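Local coordinates for protein sarcosine oxidase (Pyrococcus horikoshii, PDB 1Y56) that probably oxidises L-proline as the FAD-binding beta subunit of an L-proline dehydrogenase complex that also holds FMN, at residues F245-T253 with I260-I268; T44-Q54 with S138-F149. All coordinates share one frame; numbering follows the deposited sequence.

Contact 1. Residues F245-T253 with I260-I268; sequences FKYGHAYLT and IIGGIGYEI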
# COMPACT_ATOMS: atom_id res chain seq x y z
N PHE B 245 -30.77 26.91 -42.35
CA PHE B 245 -29.79 27.91 -41.94
C PHE B 245 -30.37 28.77 -40.83
O PHE B 245 -29.71 29.00 -39.82
CB PHE B 245 -29.36 28.79 -43.11
CG PHE B 245 -28.22 28.22 -43.93
CD1 PHE B 245 -28.16 28.45 -45.30
CD2 PHE B 245 -27.21 27.47 -43.34
CE1 PHE B 245 -27.11 27.93 -46.07
CE2 PHE B 245 -26.15 26.95 -44.11
CZ PHE B 245 -26.10 27.19 -45.48
N LYS B 246 -31.61 29.23 -41.00
CA LYS B 246 -32.21 30.10 -40.01
C LYS B 246 -32.23 29.47 -38.62
O LYS B 246 -31.89 30.12 -37.65
CB LYS B 246 -33.61 30.54 -40.43
CG LYS B 246 -34.47 31.09 -39.31
CD LYS B 246 -35.80 31.62 -39.82
CE LYS B 246 -36.84 31.79 -38.70
NZ LYS B 246 -36.60 33.02 -37.91
N TYR B 247 -32.60 28.19 -38.52
CA TYR B 247 -32.61 27.54 -37.21
C TYR B 247 -31.30 26.82 -36.86
O TYR B 247 -31.26 25.61 -36.69
CB TYR B 247 -33.83 26.62 -37.05
CG TYR B 247 -35.15 27.37 -36.92
CD1 TYR B 247 -36.17 27.20 -37.87
CD2 TYR B 247 -35.37 28.26 -35.86
CE1 TYR B 247 -37.37 27.90 -37.75
CE2 TYR B 247 -36.57 28.96 -35.74
CZ TYR B 247 -37.56 28.78 -36.69
OH TYR B 247 -38.73 29.48 -36.56
N GLY B 248 -30.19 27.55 -36.94
CA GLY B 248 -28.95 27.22 -36.22
C GLY B 248 -28.09 26.31 -37.10
O GLY B 248 -27.36 25.45 -36.59
N HIS B 249 -28.16 26.49 -38.42
CA HIS B 249 -27.50 25.58 -39.36
C HIS B 249 -27.81 24.11 -39.05
O HIS B 249 -26.95 23.24 -39.15
CB HIS B 249 -25.98 25.83 -39.43
CG HIS B 249 -25.61 27.26 -39.74
ND1 HIS B 249 -26.52 28.17 -40.25
CD2 HIS B 249 -24.44 27.92 -39.63
CE1 HIS B 249 -25.92 29.33 -40.42
NE2 HIS B 249 -24.65 29.21 -40.06
N ALA B 250 -29.06 23.86 -38.67
CA ALA B 250 -29.53 22.51 -38.46
C ALA B 250 -29.50 21.74 -39.76
O ALA B 250 -29.86 22.26 -40.82
CB ALA B 250 -30.92 22.52 -37.90
N TYR B 251 -29.04 20.50 -39.66
CA TYR B 251 -29.25 19.51 -40.69
C TYR B 251 -29.81 18.26 -40.01
O TYR B 251 -29.35 17.87 -38.94
CB TYR B 251 -27.93 19.21 -41.41
CG TYR B 251 -26.88 18.53 -40.57
CD1 TYR B 251 -25.99 19.27 -39.80
CD2 TYR B 251 -26.76 17.14 -40.55
CE1 TYR B 251 -25.02 18.66 -39.04
CE2 TYR B 251 -25.79 16.51 -39.79
CZ TYR B 251 -24.92 17.27 -39.04
OH TYR B 251 -23.95 16.64 -38.27
N LEU B 252 -30.83 17.66 -40.61
CA LEU B 252 -31.33 16.35 -40.15
C LEU B 252 -31.89 15.48 -41.27
O LEU B 252 -32.45 15.98 -42.26
CB LEU B 252 -32.31 16.49 -38.98
CG LEU B 252 -33.68 17.18 -38.99
CD1 LEU B 252 -33.59 18.58 -39.49
CD2 LEU B 252 -34.66 16.41 -39.81
N THR B 253 -31.72 14.17 -41.14
CA THR B 253 -32.24 13.20 -42.10
C THR B 253 -32.46 11.86 -41.36
O THR B 253 -32.12 11.74 -40.19
CB THR B 253 -31.28 13.01 -43.31
OG1 THR B 253 -31.91 12.19 -44.30
CG2 THR B 253 -29.96 12.37 -42.86
N ILE B 260 -32.96 8.97 -37.88
CA ILE B 260 -33.00 10.45 -37.74
C ILE B 260 -31.77 10.93 -36.97
O ILE B 260 -31.73 10.95 -35.74
CB ILE B 260 -34.28 11.05 -37.11
CG1 ILE B 260 -35.50 10.70 -37.94
CG2 ILE B 260 -34.17 12.56 -37.04
CD1 ILE B 260 -36.79 10.83 -37.18
N ILE B 261 -30.77 11.32 -37.76
CA ILE B 261 -29.48 11.72 -37.31
C ILE B 261 -29.36 13.19 -37.67
O ILE B 261 -30.05 13.67 -38.56
CB ILE B 261 -28.40 10.87 -38.04
CG1 ILE B 261 -27.00 11.12 -37.44
CG2 ILE B 261 -28.45 11.08 -39.57
CD1 ILE B 261 -25.92 10.19 -37.98
N GLY B 262 -28.51 13.93 -36.97
CA GLY B 262 -28.26 15.30 -37.37
C GLY B 262 -27.48 16.10 -36.36
O GLY B 262 -27.22 15.63 -35.25
N GLY B 263 -27.10 17.31 -36.76
CA GLY B 263 -26.39 18.23 -35.89
C GLY B 263 -26.84 19.65 -36.16
O GLY B 263 -27.89 19.86 -36.78
N ILE B 264 -26.05 20.60 -35.67
CA ILE B 264 -26.26 22.03 -35.88
C ILE B 264 -24.88 22.69 -36.00
O ILE B 264 -23.85 22.04 -35.79
CB ILE B 264 -27.06 22.68 -34.74
CG1 ILE B 264 -26.50 22.29 -33.37
CG2 ILE B 264 -28.53 22.32 -34.82
CD1 ILE B 264 -27.04 23.10 -32.22
N GLY B 265 -24.87 23.99 -36.32
CA GLY B 265 -23.64 24.76 -36.44
C GLY B 265 -22.71 24.76 -35.23
O GLY B 265 -21.50 24.75 -35.39
N TYR B 266 -23.29 24.76 -34.03
CA TYR B 266 -22.57 24.82 -32.74
C TYR B 266 -21.15 24.25 -32.71
O TYR B 266 -20.94 23.05 -32.51
CB TYR B 266 -23.45 24.19 -31.65
CG TYR B 266 -22.97 24.41 -30.22
CD1 TYR B 266 -23.20 25.62 -29.55
CD2 TYR B 266 -22.30 23.40 -29.53
CE1 TYR B 266 -22.77 25.81 -28.24
CE2 TYR B 266 -21.87 23.58 -28.23
CZ TYR B 266 -22.10 24.78 -27.59
OH TYR B 266 -21.65 24.92 -26.29
N GLU B 267 -20.17 25.13 -32.91
CA GLU B 267 -18.77 24.75 -33.10
C GLU B 267 -18.01 25.07 -31.83
O GLU B 267 -18.25 26.10 -31.21
CB GLU B 267 -18.21 25.57 -34.25
CG GLU B 267 -16.79 25.28 -34.66
CD GLU B 267 -16.42 25.98 -35.98
OE1 GLU B 267 -16.08 27.18 -35.97
OE2 GLU B 267 -16.47 25.31 -37.05
N ILE B 268 -17.10 24.19 -31.41
CA ILE B 268 -16.31 24.46 -30.21
C ILE B 268 -14.81 24.59 -30.53
O ILE B 268 -14.21 23.66 -31.08
CB ILE B 268 -16.61 23.45 -29.06
CG1 ILE B 268 -18.00 23.75 -28.46
CG2 ILE B 268 -15.51 23.48 -28.00
CD1 ILE B 268 -18.41 22.86 -27.29

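Contact 2. Residues T44-Q54 with S138-F149; sequences TFRCGTGIRQQ and SWNPTDGKADPF. With FAD (flavin-adenine dinucleotide), chain I.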
# COMPACT_ATOMS: atom_id res chain seq x y z
N THR B 44 -14.55 10.17 -40.56
CA THR B 44 -15.35 9.25 -41.35
C THR B 44 -16.23 8.34 -40.47
O THR B 44 -17.35 8.01 -40.82
CB THR B 44 -14.42 8.42 -42.24
OG1 THR B 44 -13.60 9.32 -43.00
CG2 THR B 44 -15.20 7.51 -43.19
N PHE B 45 -15.71 7.96 -39.32
CA PHE B 45 -16.46 7.12 -38.41
C PHE B 45 -17.54 7.90 -37.66
O PHE B 45 -18.48 7.31 -37.14
CB PHE B 45 -15.51 6.45 -37.43
CG PHE B 45 -16.07 5.25 -36.77
CD1 PHE B 45 -16.16 4.04 -37.47
CD2 PHE B 45 -16.53 5.30 -35.46
CE1 PHE B 45 -16.70 2.90 -36.85
CE2 PHE B 45 -17.06 4.18 -34.83
CZ PHE B 45 -17.15 2.97 -35.52
N ARG B 46 -17.39 9.22 -37.60
CA ARG B 46 -18.28 10.07 -36.81
C ARG B 46 -19.18 10.92 -37.71
O ARG B 46 -20.02 11.69 -37.24
CB ARG B 46 -17.44 10.95 -35.88
CG ARG B 46 -16.90 10.18 -34.71
CD ARG B 46 -15.45 10.51 -34.41
NE ARG B 46 -14.87 9.53 -33.48
CZ ARG B 46 -15.16 9.44 -32.17
NH1 ARG B 46 -14.57 8.51 -31.43
NH2 ARG B 46 -16.03 10.26 -31.60
N CYS B 47 -19.01 10.70 -39.00
CA CYS B 47 -19.58 11.48 -40.07
C CYS B 47 -21.09 11.33 -40.25
O CYS B 47 -21.66 10.27 -39.95
CB CYS B 47 -18.89 11.06 -41.36
SG CYS B 47 -19.41 11.98 -42.78
N GLY B 48 -21.71 12.39 -40.76
CA GLY B 48 -23.12 12.39 -41.18
C GLY B 48 -23.29 11.59 -42.46
O GLY B 48 -22.43 10.78 -42.81
N THR B 49 -24.38 11.80 -43.18
CA THR B 49 -24.54 10.96 -44.37
C THR B 49 -24.41 11.67 -45.75
O THR B 49 -25.09 11.28 -46.69
CB THR B 49 -25.78 9.97 -44.26
OG1 THR B 49 -26.96 10.66 -43.85
CG2 THR B 49 -25.50 8.85 -43.25
N GLY B 50 -23.51 12.67 -45.87
CA GLY B 50 -23.12 13.33 -47.18
C GLY B 50 -24.39 13.90 -47.73
O GLY B 50 -25.25 14.23 -46.92
N ILE B 51 -24.61 14.02 -49.05
CA ILE B 51 -23.69 14.11 -50.16
C ILE B 51 -24.49 15.12 -50.99
O ILE B 51 -25.69 14.96 -51.18
CB ILE B 51 -23.57 12.81 -51.02
CG1 ILE B 51 -22.97 11.65 -50.22
CG2 ILE B 51 -22.71 13.06 -52.27
CD1 ILE B 51 -22.80 10.36 -51.01
N ARG B 52 -23.83 16.15 -51.48
CA ARG B 52 -24.51 17.35 -51.91
C ARG B 52 -23.78 17.98 -53.09
O ARG B 52 -22.54 17.94 -53.15
CB ARG B 52 -24.47 18.32 -50.74
CG ARG B 52 -25.51 19.39 -50.75
CD ARG B 52 -24.94 20.71 -50.18
NE ARG B 52 -24.04 20.56 -49.03
CZ ARG B 52 -23.11 21.45 -48.69
NH1 ARG B 52 -22.34 21.20 -47.63
NH2 ARG B 52 -22.92 22.56 -49.39
N GLN B 53 -24.54 18.55 -54.02
CA GLN B 53 -23.95 19.32 -55.14
C GLN B 53 -24.31 20.81 -55.06
O GLN B 53 -23.87 21.60 -55.89
CB GLN B 53 -24.40 18.77 -56.50
CG GLN B 53 -24.03 17.33 -56.78
CD GLN B 53 -24.95 16.68 -57.79
OE1 GLN B 53 -24.57 16.46 -58.94
NE2 GLN B 53 -26.18 16.37 -57.37
N GLN B 54 -25.12 21.18 -54.06
CA GLN B 54 -25.56 22.56 -53.87
C GLN B 54 -24.51 23.40 -53.14
O GLN B 54 -24.60 23.65 -51.94
CB GLN B 54 -26.92 22.61 -53.18
CG GLN B 54 -28.04 22.00 -53.99
CD GLN B 54 -29.39 22.09 -53.30
OE1 GLN B 54 -29.91 23.18 -53.07
NE2 GLN B 54 -29.95 20.94 -52.95
N SER B 138 -34.82 25.37 -51.40
CA SER B 138 -33.93 24.96 -52.46
C SER B 138 -33.91 23.44 -52.49
O SER B 138 -33.63 22.79 -51.47
CB SER B 138 -32.53 25.50 -52.22
OG SER B 138 -31.71 25.21 -53.32
N TRP B 139 -34.23 22.88 -53.65
CA TRP B 139 -34.38 21.44 -53.80
C TRP B 139 -33.56 20.91 -54.95
O TRP B 139 -33.63 21.44 -56.05
CB TRP B 139 -35.87 21.13 -54.02
CG TRP B 139 -36.14 19.72 -54.46
CD1 TRP B 139 -36.64 19.34 -55.67
CD2 TRP B 139 -35.95 18.52 -53.70
NE1 TRP B 139 -36.77 17.97 -55.71
CE2 TRP B 139 -36.35 17.45 -54.52
CE3 TRP B 139 -35.49 18.26 -52.41
CZ2 TRP B 139 -36.30 16.11 -54.09
CZ3 TRP B 139 -35.43 16.92 -51.99
CH2 TRP B 139 -35.83 15.87 -52.82
N ASN B 140 -32.77 19.87 -54.70
CA ASN B 140 -32.15 19.11 -55.79
C ASN B 140 -32.35 17.62 -55.56
O ASN B 140 -31.89 17.07 -54.55
CB ASN B 140 -30.67 19.44 -55.96
CG ASN B 140 -30.04 18.71 -57.14
OD1 ASN B 140 -29.84 19.28 -58.21
ND2 ASN B 140 -29.72 17.45 -56.95
N PRO B 141 -33.01 16.94 -56.52
CA PRO B 141 -33.34 15.53 -56.31
C PRO B 141 -32.17 14.56 -56.53
O PRO B 141 -32.30 13.39 -56.19
CB PRO B 141 -34.47 15.28 -57.33
CG PRO B 141 -34.24 16.28 -58.42
CD PRO B 141 -33.49 17.45 -57.82
N THR B 142 -31.04 15.02 -57.06
CA THR B 142 -29.90 14.12 -57.25
C THR B 142 -28.83 14.16 -56.15
O THR B 142 -27.81 13.49 -56.25
CB THR B 142 -29.23 14.31 -58.62
OG1 THR B 142 -28.92 15.69 -58.82
CG2 THR B 142 -30.14 13.85 -59.72
N ASP B 143 -29.06 14.95 -55.10
CA ASP B 143 -28.26 14.84 -53.87
C ASP B 143 -28.78 13.64 -53.08
O ASP B 143 -29.92 13.20 -53.26
CB ASP B 143 -28.37 16.11 -53.01
CG ASP B 143 -27.81 17.36 -53.71
OD1 ASP B 143 -28.34 18.46 -53.44
OD2 ASP B 143 -26.87 17.25 -54.53
N GLY B 144 -27.94 13.10 -52.20
CA GLY B 144 -28.32 11.90 -51.47
C GLY B 144 -27.55 11.69 -50.19
O GLY B 144 -26.90 12.59 -49.69
N LYS B 145 -27.66 10.48 -49.67
CA LYS B 145 -27.02 10.09 -48.43
C LYS B 145 -26.50 8.66 -48.55
O LYS B 145 -27.03 7.89 -49.33
CB LYS B 145 -27.99 10.25 -47.26
CG LYS B 145 -29.39 9.86 -47.59
CD LYS B 145 -30.27 9.91 -46.37
CE LYS B 145 -31.42 8.96 -46.55
NZ LYS B 145 -32.52 9.33 -45.66
N ALA B 146 -25.44 8.35 -47.80
CA ALA B 146 -24.80 7.04 -47.81
C ALA B 146 -24.15 6.86 -46.45
O ALA B 146 -23.90 7.86 -45.78
CB ALA B 146 -23.76 6.96 -48.91
N ASP B 147 -23.88 5.62 -46.04
CA ASP B 147 -23.19 5.37 -44.77
C ASP B 147 -21.67 5.45 -44.94
O ASP B 147 -21.08 4.62 -45.65
CB ASP B 147 -23.60 4.03 -44.16
CG ASP B 147 -22.92 3.76 -42.82
OD1 ASP B 147 -21.91 3.02 -42.79
OD2 ASP B 147 -23.39 4.31 -41.79
N PRO B 148 -21.03 6.45 -44.30
CA PRO B 148 -19.61 6.65 -44.54
C PRO B 148 -18.78 5.43 -44.20
O PRO B 148 -17.78 5.17 -44.87
CB PRO B 148 -19.27 7.83 -43.63
CG PRO B 148 -20.54 8.55 -43.50
CD PRO B 148 -21.55 7.46 -43.37
N PHE B 149 -19.19 4.65 -43.19
CA PHE B 149 -18.41 3.47 -42.84
C PHE B 149 -18.57 2.34 -43.85
O PHE B 149 -17.59 1.75 -44.31
CB PHE B 149 -18.71 2.96 -41.42
CG PHE B 149 -17.67 1.99 -40.92
CD1 PHE B 149 -18.01 0.68 -40.60
CD2 PHE B 149 -16.32 2.38 -40.83
CE1 PHE B 149 -17.03 -0.21 -40.17
CE2 PHE B 149 -15.35 1.50 -40.40
CZ PHE B 149 -15.71 0.20 -40.06
PA FAD I . -10.45 11.10 -41.48
O1A FAD I . -10.24 11.69 -40.12
O2A FAD I . -11.68 10.27 -41.72
O5B FAD I . -9.13 10.30 -41.89
C5B FAD I . -7.84 10.70 -41.44
C4B FAD I . -7.17 9.46 -40.89
O4B FAD I . -5.77 9.72 -40.75
C3B FAD I . -7.69 9.06 -39.51
O3B FAD I . -8.34 7.78 -39.59
C2B FAD I . -6.45 9.01 -38.64
O2B FAD I . -6.33 7.83 -37.85
C1B FAD I . -5.32 8.97 -39.63
N9A FAD I . -4.06 9.51 -39.06
C8A FAD I . -3.89 10.65 -38.36
N7A FAD I . -2.59 10.74 -38.01
C5A FAD I . -1.96 9.65 -38.49
C6A FAD I . -0.64 9.21 -38.46
N6A FAD I . 0.32 9.93 -37.84
N1A FAD I . -0.33 8.04 -39.07
C2A FAD I . -1.26 7.30 -39.70
N3A FAD I . -2.54 7.71 -39.74
C4A FAD I . -2.90 8.88 -39.15
N1 FAD I . -18.84 15.22 -44.53
C2 FAD I . -19.73 15.09 -45.54
O2 FAD I . -19.30 15.12 -46.71
N3 FAD I . -21.05 14.94 -45.33
C4 FAD I . -21.58 14.90 -44.09
O4 FAD I . -22.81 14.75 -43.91
C4X FAD I . -20.73 15.03 -42.99
N5 FAD I . -21.18 15.00 -41.71
C5X FAD I . -20.32 15.12 -40.67
C6 FAD I . -20.82 15.08 -39.37
C7 FAD I . -19.96 15.20 -38.27
C7M FAD I . -20.52 15.16 -36.87
C8 FAD I . -18.59 15.36 -38.49
C8M FAD I . -17.63 15.49 -37.38
C9 FAD I . -18.08 15.40 -39.79
C9A FAD I . -18.93 15.28 -40.89
N10 FAD I . -18.41 15.32 -42.14
C10 FAD I . -19.27 15.20 -43.26
C1' FAD I . -16.98 15.50 -42.33
C2' FAD I . -16.33 14.23 -42.80
O2' FAD I . -16.38 13.31 -41.72
C3' FAD I . -14.88 14.53 -43.12
O3' FAD I . -14.82 15.60 -44.07
C4' FAD I . -14.22 13.29 -43.69
O4' FAD I . -14.31 12.18 -42.78
C5' FAD I . -12.76 13.56 -44.00
O5' FAD I . -12.20 12.29 -44.30
P FAD I . -10.63 12.10 -44.16
O1P FAD I . -9.98 13.30 -44.80
O2P FAD I . -10.32 10.70 -44.61
O3P FAD I . -10.45 12.29 -42.57

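Contact 1. Residues F245-T253 with I260-I268
Tyr251 lays its phenol ring flat against the backbone of Gly263, its partner on the neighbouring strand. Gly263 N lies over one ring face, displaced toward the rim, with Tyr251 CZ the closest ring atom at 3.2 Å. The first torsion makes this possible: with CG placed between the backbone N and the carbonyl carbon (chi1 67°), the ring folds across the strand pair instead of standing away from it. A residue without a side chain lets the aromatic rest directly on the peptide, a cross-strand aromatic-glycine pair. In the backbone of the same pair, Tyr251 N donates to Gly263 O at 3.2 Å, while the return bond from Gly263 N to Tyr251 O is weak. Two residues on, Thr253 and Ile261 form the next hydrogen-bonded pair. Their side chains lie side by side and point the same way, CG2 of Thr253 against CG2 of Ile261 at 3.8 Å; Ile261 N donates to Thr253 O at 2.8 Å. Between them Leu252 faces Gly262 as a non-hydrogen-bonded pair, its side chain on the other face of the sheet. Toward the other end, Ala250 CB meets Ile264 CG2 at 3.9 Å, and Gly265 N donates to Gly248 O at 2.9 Å. The strand axes are 4.9 Å apart and antiparallel at 175°, the geometry of a beta hairpin. This hairpin sits inside a mixed sheet, with strand 241-244 bonded to the outer edge of 250-253 and strand 221-230 to that of 261-263. Leu252 and Ile264 pack on helix 278-291, whereas on the opposite face Tyr251 touches FAD and Ile261 touches FMN.

Contact 2. Residues T44-Q54 with S138-F149
Residues 44-54 run antiparallel to 138-149, from Thr44 beside Pro148 to Gln54 near Asn140, and are tied midway by Ile51 N to Gly144 O at 2.8 Å and Gly144 N to Ile51 O at 3.1 Å, just after the cis Gly50-Ile51 peptide. Beyond this pair Asp143, the last residue of a type I turn, gathers three donors with its carboxylate. Gln53 N at 2.7 Å and Gln53 NE2 at 3.1 Å approach Asp143 OD2 from opposite faces of the carboxylate plane. Gln54 NE2 meets Asp143 OD1 at 3.0 Å, nearly along the C-O axis, with amide and carboxylate only 15° from coplanar. Ser138 OG donates to Gln54 OE1 at 2.7 Å, so the Gln54 amide is gripped at both ends, and Thr142 OG1 takes a second bond from Gln53 NE2. The three N-H groups on Asp143 probably stabilise the negative charge of this buried carboxylate. In this FAD-dependent oxidoreductase fold the same chain, 44-50, follows the cofactor from pyrophosphate to flavin: Thr44 N donates to FAD O2A, Thr44 OG1 accepts from the ribityl hydroxyl O4', Cys47 SG lies over the ring system, and Gly50 N donates to FAD O4 at 2.9 Å. The other side of Cys47 is taken by the Pro148 ring, whose CG also lies against Gly48 O. Although Phe45 CB points away from 138-149, setting CG opposite the backbone N (chi1 -160°) brings its ring edge to the face of Phe149, a T-shaped stack with centroids 5.3 Å apart and planes at 85°. Asp147 caps helix 148-161 by accepting from Glu150 N, while Arg46 forms a salt bridge with the FMN phosphate. Ile51 and Gln53 pack on helix 58-78, and Phe45 O accepts from a basic side chain of another protein chain.

How the contacts relate
Both contacts are largely buried, but the centre of contact 2 is about 9 Å from the centre of the chain, that of contact 1 about 16 Å. Contact 1 is a local hairpin within the mixed sheet, held by backbone bonds and apolar packing; contact 2 joins segments distant in sequence, and its side-chain amides and carboxylate do much of the bonding. Strand 136-140 of contact 2 belongs to the same sheet as the hairpin. The two meet directly: Lys145 NZ, which also donates to Asn239 O, lies 3.2 Å from Thr253 OG1, a probable hydrogen bond, and Thr49 packs on Thr253. Each contributes to both the FAD and the FMN pockets, contact 2 with more residues.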